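Local coordinates for methylglyoxal reductase (NADPH-dependent) (Candida albicans SC5314, PDB 6KWS), which probably reduces methylglyoxal with NADPH as cofactor, as a member of the NAD(P)-dependent epimerase/dehydratase family, at residues 196-201 with 266-271; 274-279 with 321-326. The protein carries 1 engineered substitution. All coordinates share one frame; numbering follows the deposited sequence.

Contact 1. Residues 196-201 with 266-271; sequences FVFGPQ and GRFTSQ
Phe196 and Phe198 both swing CG opposite their carbonyl carbons, beside the backbone N, while Phe268 sets its CG between backbone N and carbonyl carbon (chi1 77°), and with these torsions the three rings gather into an aromatic cluster. It sits on the mixed sheet of this Rossmann-type protein. Strand 234-239 runs between the two partners, so the nearest CA atoms, those of Phe196 and Arg267, are 9.7 Å apart; the rings meet across it, and no hydrogen bond joins the segments.

Phe198 makes the edge-to-face pair: its CZ reaches over one face of Phe268, displaced toward the rim, with centroids 5.1 Å apart and planes at 65°. Phe196 approaches the same ring at its edge, CD2 lying in the ring plane, though the pair as a whole is oblique with planes at 82°. Phe268 and Phe198 are buried, whereas Phe196 lies at the exposed end of the cluster. Val197, seen to contact NADPH, takes the other side of the strand, and the Phe198 side chain lies about 7 Å from that of Phe12, another NADPH-binding residue. One atom serves both neighbours: Phe268 CE1 is 3.7 Å from Phe196 CD2 and 3.8 Å from Phe198 CZ.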
loop_
_atom_site.group_PDB
_atom_site.type_symbol
_atom_site.label_atom_id
_atom_site.label_comp_id
_atom_site.label_asym_id
_atom_site.label_seq_id
_atom_site.Cartn_x
_atom_site.Cartn_y
_atom_site.Cartn_z
ATOM N N PHE A 196 -3.149 6.934 -2.875
ATOM C CA PHE A 196 -3.705 5.943 -3.792
ATOM C C PHE A 196 -2.592 5.291 -4.601
ATOM O O PHE A 196 -1.776 5.975 -5.222
ATOM C CB PHE A 196 -4.726 6.567 -4.738
ATOM C CG PHE A 196 -5.948 7.063 -4.057
ATOM C CD1 PHE A 196 -6.897 6.169 -3.562
ATOM C CD2 PHE A 196 -6.171 8.438 -3.921
ATOM C CE1 PHE A 196 -8.039 6.639 -2.923
ATOM C CE2 PHE A 196 -7.315 8.916 -3.286
ATOM C CZ PHE A 196 -8.244 8.015 -2.786
ATOM N N VAL A 197 -2.556 3.968 -4.593
ATOM C CA VAL A 197 -1.469 3.232 -5.223
ATOM C C VAL A 197 -1.883 2.821 -6.633
ATOM O O VAL A 197 -2.809 2.022 -6.812
ATOM C CB VAL A 197 -1.072 2.009 -4.390
ATOM C CG1 VAL A 197 0.008 1.272 -5.111
ATOM C CG2 VAL A 197 -0.615 2.437 -3.003
ATOM N N PHE A 198 -1.196 3.370 -7.630
ATOM C CA PHE A 198 -1.389 3.053 -9.035
ATOM C C PHE A 198 -0.256 2.147 -9.496
ATOM O O PHE A 198 0.684 1.871 -8.754
ATOM C CB PHE A 198 -1.413 4.328 -9.892
ATOM C CG PHE A 198 -2.592 5.203 -9.657
ATOM C CD1 PHE A 198 -3.721 4.712 -9.039
ATOM C CD2 PHE A 198 -2.570 6.532 -10.069
ATOM C CE1 PHE A 198 -4.821 5.531 -8.821
ATOM C CE2 PHE A 198 -3.673 7.366 -9.860
ATOM C CZ PHE A 198 -4.800 6.860 -9.235
ATOM N N GLY A 199 -0.319 1.725 -10.755
ATOM C CA GLY A 199 0.770 0.990 -11.348
ATOM C C GLY A 199 0.358 -0.414 -11.719
ATOM O O GLY A 199 -0.675 -0.919 -11.273
ATOM N N PRO A 200 1.170 -1.074 -12.541
ATOM C CA PRO A 200 0.844 -2.435 -12.983
ATOM C C PRO A 200 1.057 -3.466 -11.883
ATOM O O PRO A 200 1.805 -3.249 -10.926
ATOM C CB PRO A 200 1.837 -2.655 -14.119
ATOM C CG PRO A 200 3.063 -1.898 -13.592
ATOM C CD PRO A 200 2.495 -0.643 -13.028
ATOM N N GLN A 201 0.424 -4.623 -12.059
ATOM C CA GLN A 201 0.760 -5.789 -11.248
ATOM C C GLN A 201 2.092 -6.417 -11.661
ATOM O O GLN A 201 2.556 -6.273 -12.794
ATOM C CB GLN A 201 -0.343 -6.832 -11.345
ATOM C CG GLN A 201 -1.708 -6.248 -11.204
ATOM C CD GLN A 201 -2.614 -7.149 -10.438
ATOM O OE1 GLN A 201 -3.230 -8.051 -11.006
ATOM N NE2 GLN A 201 -2.702 -6.924 -9.130
ATOM N N GLY A 266 2.385 12.748 -6.330
ATOM C CA GLY A 266 1.711 13.882 -6.912
ATOM C C GLY A 266 0.216 13.777 -6.715
ATOM O O GLY A 266 -0.277 12.955 -5.944
ATOM N N ARG A 267 -0.489 14.632 -7.436
ATOM C CA ARG A 267 -1.924 14.777 -7.290
ATOM C C ARG A 267 -2.600 14.391 -8.598
ATOM O O ARG A 267 -2.006 14.489 -9.677
ATOM C CB ARG A 267 -2.277 16.217 -6.896
ATOM C CG ARG A 267 -1.766 16.620 -5.538
ATOM C CD ARG A 267 -2.351 15.731 -4.452
ATOM N NE ARG A 267 -2.519 16.450 -3.187
ATOM C CZ ARG A 267 -3.315 16.051 -2.191
ATOM N NH1 ARG A 267 -4.030 14.935 -2.307
ATOM N NH2 ARG A 267 -3.405 16.777 -1.078
ATOM N N PHE A 268 -3.841 13.926 -8.500
ATOM C CA PHE A 268 -4.607 13.615 -9.703
ATOM C C PHE A 268 -6.078 13.915 -9.457
ATOM O O PHE A 268 -6.555 13.898 -8.313
ATOM C CB PHE A 268 -4.479 12.143 -10.114
ATOM C CG PHE A 268 -5.310 11.228 -9.276
ATOM C CD1 PHE A 268 -4.871 10.830 -8.019
ATOM C CD2 PHE A 268 -6.554 10.807 -9.711
ATOM C CE1 PHE A 268 -5.658 10.003 -7.213
ATOM C CE2 PHE A 268 -7.340 9.992 -8.921
ATOM C CZ PHE A 268 -6.895 9.586 -7.669
ATOM N N THR A 269 -6.792 14.172 -10.551
ATOM C CA THR A 269 -8.232 13.963 -10.610
ATOM C C THR A 269 -8.534 12.972 -11.727
ATOM O O THR A 269 -7.657 12.601 -12.508
ATOM C CB THR A 269 -9.006 15.261 -10.848
ATOM O OG1 THR A 269 -9.044 15.539 -12.255
ATOM C CG2 THR A 269 -8.365 16.410 -10.104
ATOM N N SER A 270 -9.787 12.526 -11.798
ATOM C CA SER A 270 -10.142 11.586 -12.854
ATOM C C SER A 270 -9.875 12.177 -14.223
ATOM O O SER A 270 -9.490 11.454 -15.147
ATOM C CB SER A 270 -11.599 11.171 -12.739
ATOM O OG SER A 270 -11.743 10.274 -11.665
ATOM N N GLN A 271 -10.049 13.490 -14.367
ATOM C CA GLN A 271 -9.749 14.117 -15.645
ATOM C C GLN A 271 -8.270 13.974 -15.991
ATOM O O GLN A 271 -7.915 13.843 -17.170
ATOM C CB GLN A 271 -10.174 15.587 -15.616
ATOM C CG GLN A 271 -9.945 16.306 -16.917
ATOM C CD GLN A 271 -10.922 15.886 -18.007
ATOM O OE1 GLN A 271 -12.145 16.011 -17.856
ATOM N NE2 GLN A 271 -10.382 15.394 -19.119
#

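Contact 2. Residues 274-279 with 321-326; sequences VDIIND and YNLEQS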
loop_
_atom_site.group_PDB
_atom_site.type_symbol
_atom_site.label_atom_id
_atom_site.label_comp_id
_atom_site.label_asym_id
_atom_site.label_seq_id
_atom_site.Cartn_x
_atom_site.Cartn_y
_atom_site.Cartn_z
ATOM N N VAL A 274 -8.149 10.458 -17.605
ATOM C CA VAL A 274 -8.779 10.542 -18.924
ATOM C C VAL A 274 -7.827 11.164 -19.940
ATOM O O VAL A 274 -7.538 10.571 -20.988
ATOM C CB VAL A 274 -10.094 11.332 -18.845
ATOM C CG1 VAL A 274 -10.680 11.492 -20.230
ATOM C CG2 VAL A 274 -11.068 10.617 -17.922
ATOM N N ASP A 275 -7.302 12.357 -19.626
ATOM C CA ASP A 275 -6.394 13.056 -20.539
ATOM C C ASP A 275 -5.194 12.195 -20.929
ATOM O O ASP A 275 -4.833 12.124 -22.112
ATOM C CB ASP A 275 -5.908 14.368 -19.915
ATOM C CG ASP A 275 -6.988 15.456 -19.887
ATOM O OD1 ASP A 275 -8.043 15.285 -20.554
ATOM O OD2 ASP A 275 -6.773 16.489 -19.193
ATOM N N ILE A 276 -4.547 11.550 -19.948
ATOM C CA ILE A 276 -3.394 10.704 -20.255
ATOM C C ILE A 276 -3.794 9.581 -21.199
ATOM O O ILE A 276 -3.085 9.283 -22.170
ATOM C CB ILE A 276 -2.762 10.139 -18.974
ATOM C CG1 ILE A 276 -2.110 11.253 -18.146
ATOM C CG2 ILE A 276 -1.746 9.079 -19.330
ATOM C CD1 ILE A 276 -1.364 10.751 -16.907
ATOM N N ILE A 277 -4.938 8.945 -20.932
ATOM C CA ILE A 277 -5.353 7.799 -21.729
ATOM C C ILE A 277 -5.709 8.246 -23.143
ATOM O O ILE A 277 -5.246 7.657 -24.132
ATOM C CB ILE A 277 -6.517 7.063 -21.033
ATOM C CG1 ILE A 277 -6.043 6.516 -19.676
ATOM C CG2 ILE A 277 -7.086 5.928 -21.913
ATOM C CD1 ILE A 277 -7.144 5.846 -18.853
ATOM N N ASN A 278 -6.500 9.324 -23.259
ATOM C CA ASN A 278 -6.877 9.820 -24.581
ATOM C C ASN A 278 -5.654 10.221 -25.407
ATOM O O ASN A 278 -5.674 10.078 -26.637
ATOM C CB ASN A 278 -7.873 10.972 -24.455
ATOM C CG ASN A 278 -9.315 10.486 -24.398
ATOM O OD1 ASN A 278 -9.720 9.666 -25.216
ATOM N ND2 ASN A 278 -10.103 11.005 -23.458
ATOM N N ASP A 279 -4.560 10.650 -24.759
ATOM C CA ASP A 279 -3.370 11.060 -25.500
ATOM C C ASP A 279 -2.341 9.945 -25.733
ATOM O O ASP A 279 -1.462 10.101 -26.588
ATOM C CB ASP A 279 -2.703 12.250 -24.798
ATOM C CG ASP A 279 -3.294 13.613 -25.261
ATOM O OD1 ASP A 279 -3.045 13.997 -26.441
ATOM O OD2 ASP A 279 -4.025 14.285 -24.461
ATOM N N TYR A 321 8.388 7.177 -10.462
ATOM C CA TYR A 321 7.597 7.290 -11.686
ATOM C C TYR A 321 6.680 8.514 -11.621
ATOM O O TYR A 321 6.301 8.976 -10.538
ATOM C CB TYR A 321 6.744 6.043 -11.885
ATOM C CG TYR A 321 7.505 4.792 -12.218
ATOM C CD1 TYR A 321 7.826 4.493 -13.532
ATOM C CD2 TYR A 321 7.878 3.885 -11.228
ATOM C CE1 TYR A 321 8.505 3.337 -13.851
ATOM C CE2 TYR A 321 8.572 2.719 -11.540
ATOM C CZ TYR A 321 8.875 2.454 -12.858
ATOM O OH TYR A 321 9.550 1.305 -13.227
ATOM N N ASN A 322 6.304 9.043 -12.786
ATOM C CA ASN A 322 5.333 10.132 -12.812
ATOM C C ASN A 322 3.958 9.598 -13.234
ATOM O O ASN A 322 3.797 8.409 -13.548
ATOM C CB ASN A 322 5.806 11.271 -13.717
ATOM C CG ASN A 322 5.928 10.865 -15.194
ATOM O OD1 ASN A 322 5.108 10.114 -15.739
ATOM N ND2 ASN A 322 6.954 11.392 -15.854
ATOM N N LEU A 323 2.956 10.492 -13.246
ATOM C CA LEU A 323 1.589 10.070 -13.560
ATOM C C LEU A 323 1.520 9.354 -14.905
ATOM O O LEU A 323 0.935 8.266 -15.006
ATOM C CB LEU A 323 0.630 11.257 -13.562
ATOM C CG LEU A 323 -0.710 11.122 -12.826
ATOM C CD1 LEU A 323 -1.813 11.808 -13.583
ATOM C CD2 LEU A 323 -1.101 9.695 -12.475
ATOM N N GLU A 324 2.105 9.949 -15.955
ATOM C CA GLU A 324 1.960 9.370 -17.290
ATOM C C GLU A 324 2.577 7.975 -17.360
ATOM O O GLU A 324 1.959 7.053 -17.896
ATOM C CB GLU A 324 2.569 10.295 -18.355
ATOM C CG GLU A 324 2.624 9.715 -19.808
ATOM C CD GLU A 324 3.846 8.809 -20.082
ATOM O OE1 GLU A 324 3.664 7.712 -20.682
ATOM O OE2 GLU A 324 4.983 9.187 -19.685
ATOM N N GLN A 325 3.788 7.793 -16.833
ATOM C CA GLN A 325 4.368 6.456 -16.841
ATOM C C GLN A 325 3.483 5.484 -16.084
ATOM O O GLN A 325 3.142 4.407 -16.585
ATOM C CB GLN A 325 5.771 6.471 -16.236
ATOM C CG GLN A 325 6.601 7.606 -16.730
ATOM C CD GLN A 325 7.977 7.629 -16.129
ATOM O OE1 GLN A 325 8.150 7.976 -14.955
ATOM N NE2 GLN A 325 8.977 7.269 -16.929
ATOM N N SER A 326 3.087 5.867 -14.872
ATOM C CA SER A 326 2.326 4.974 -14.016
ATOM C C SER A 326 0.995 4.616 -14.660
ATOM O O SER A 326 0.613 3.439 -14.718
ATOM C CB SER A 326 2.125 5.633 -12.652
ATOM O OG SER A 326 1.676 4.689 -11.693
#
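This is a small apolar helix-to-helix contact near the surface, where Ile276 of helix 270-280 packs against the first turn of helix 323-337. No hydrogen bond crosses it; the two sides together bury 136 Å². The CA atoms of Ile276 and Glu324 approach to 6.3 Å, close enough for one side chain to span the gap.

That side chain is Ile276. Its CG1 branch lies beside the backbone N, and from there the chain runs on fully extended (chi2 -176°), so CD1 is carried out to the other helix and does the touching. The methyl CD1 of Ile276 comes 3.5 Å from Leu323 CD1, methyl against methyl, and the same CD1 rests 3.6 Å from Glu324 CA, on the backbone of the helix turn. Leu323 meets the methyl chiefly with CD1 and also lays CB alongside it. Of the Glu324 side chain, CB is the part nearest the methyl, and the carboxylate end turns elsewhere.

The turn that receives the methyl begins with a capping box. Asn322 stands at the N-cap, and its OD1 accepts a hydrogen bond from Gln325 N at 2.9 Å, almost straight (175°), the donor coming nearly end-on to the carbonyl. In return Gln325 OE1 accepts from Asn322 N at 3.0 Å, in the carbonyl plane on a lone pair. Leu323 and Glu324 thus lie between two residues that hold each other, and Gln325 sends its CB away from helix 270-280.

Further along, Ile276 and Ile277 both touch Val327, and Ile277 also packs on Val331 and on Ile221 and Leu222 of helix 216-222. On its sheet side, the start of helix 323-337 rests through Leu323 and Ser326 on Trp237 of strand 234-239.

How the contacts relate
After the six parallel strands from 3-7 to 188-194, the chain forms strand 196-198, then passes through 64 residues, including helix 216-222, strand 234-239 and helix 240-252, before contact 1 closes that loop at strand 260-269. Helix 270-280 follows directly and opens contact 2, whose loop of 41 residues ends at helix 323-337. The two loops run in series, neither nesting nor crossing. Contact 1 joins two strands of the mixed sheet, contact 2 two helices. In space they adjoin, with centres about 9 Å apart, and sheet meets C-terminal helix where Phe198 CB lies 3.6 Å from Ser326 OG and Phe198 CD2 lies 4.2 Å from Leu323 CD2.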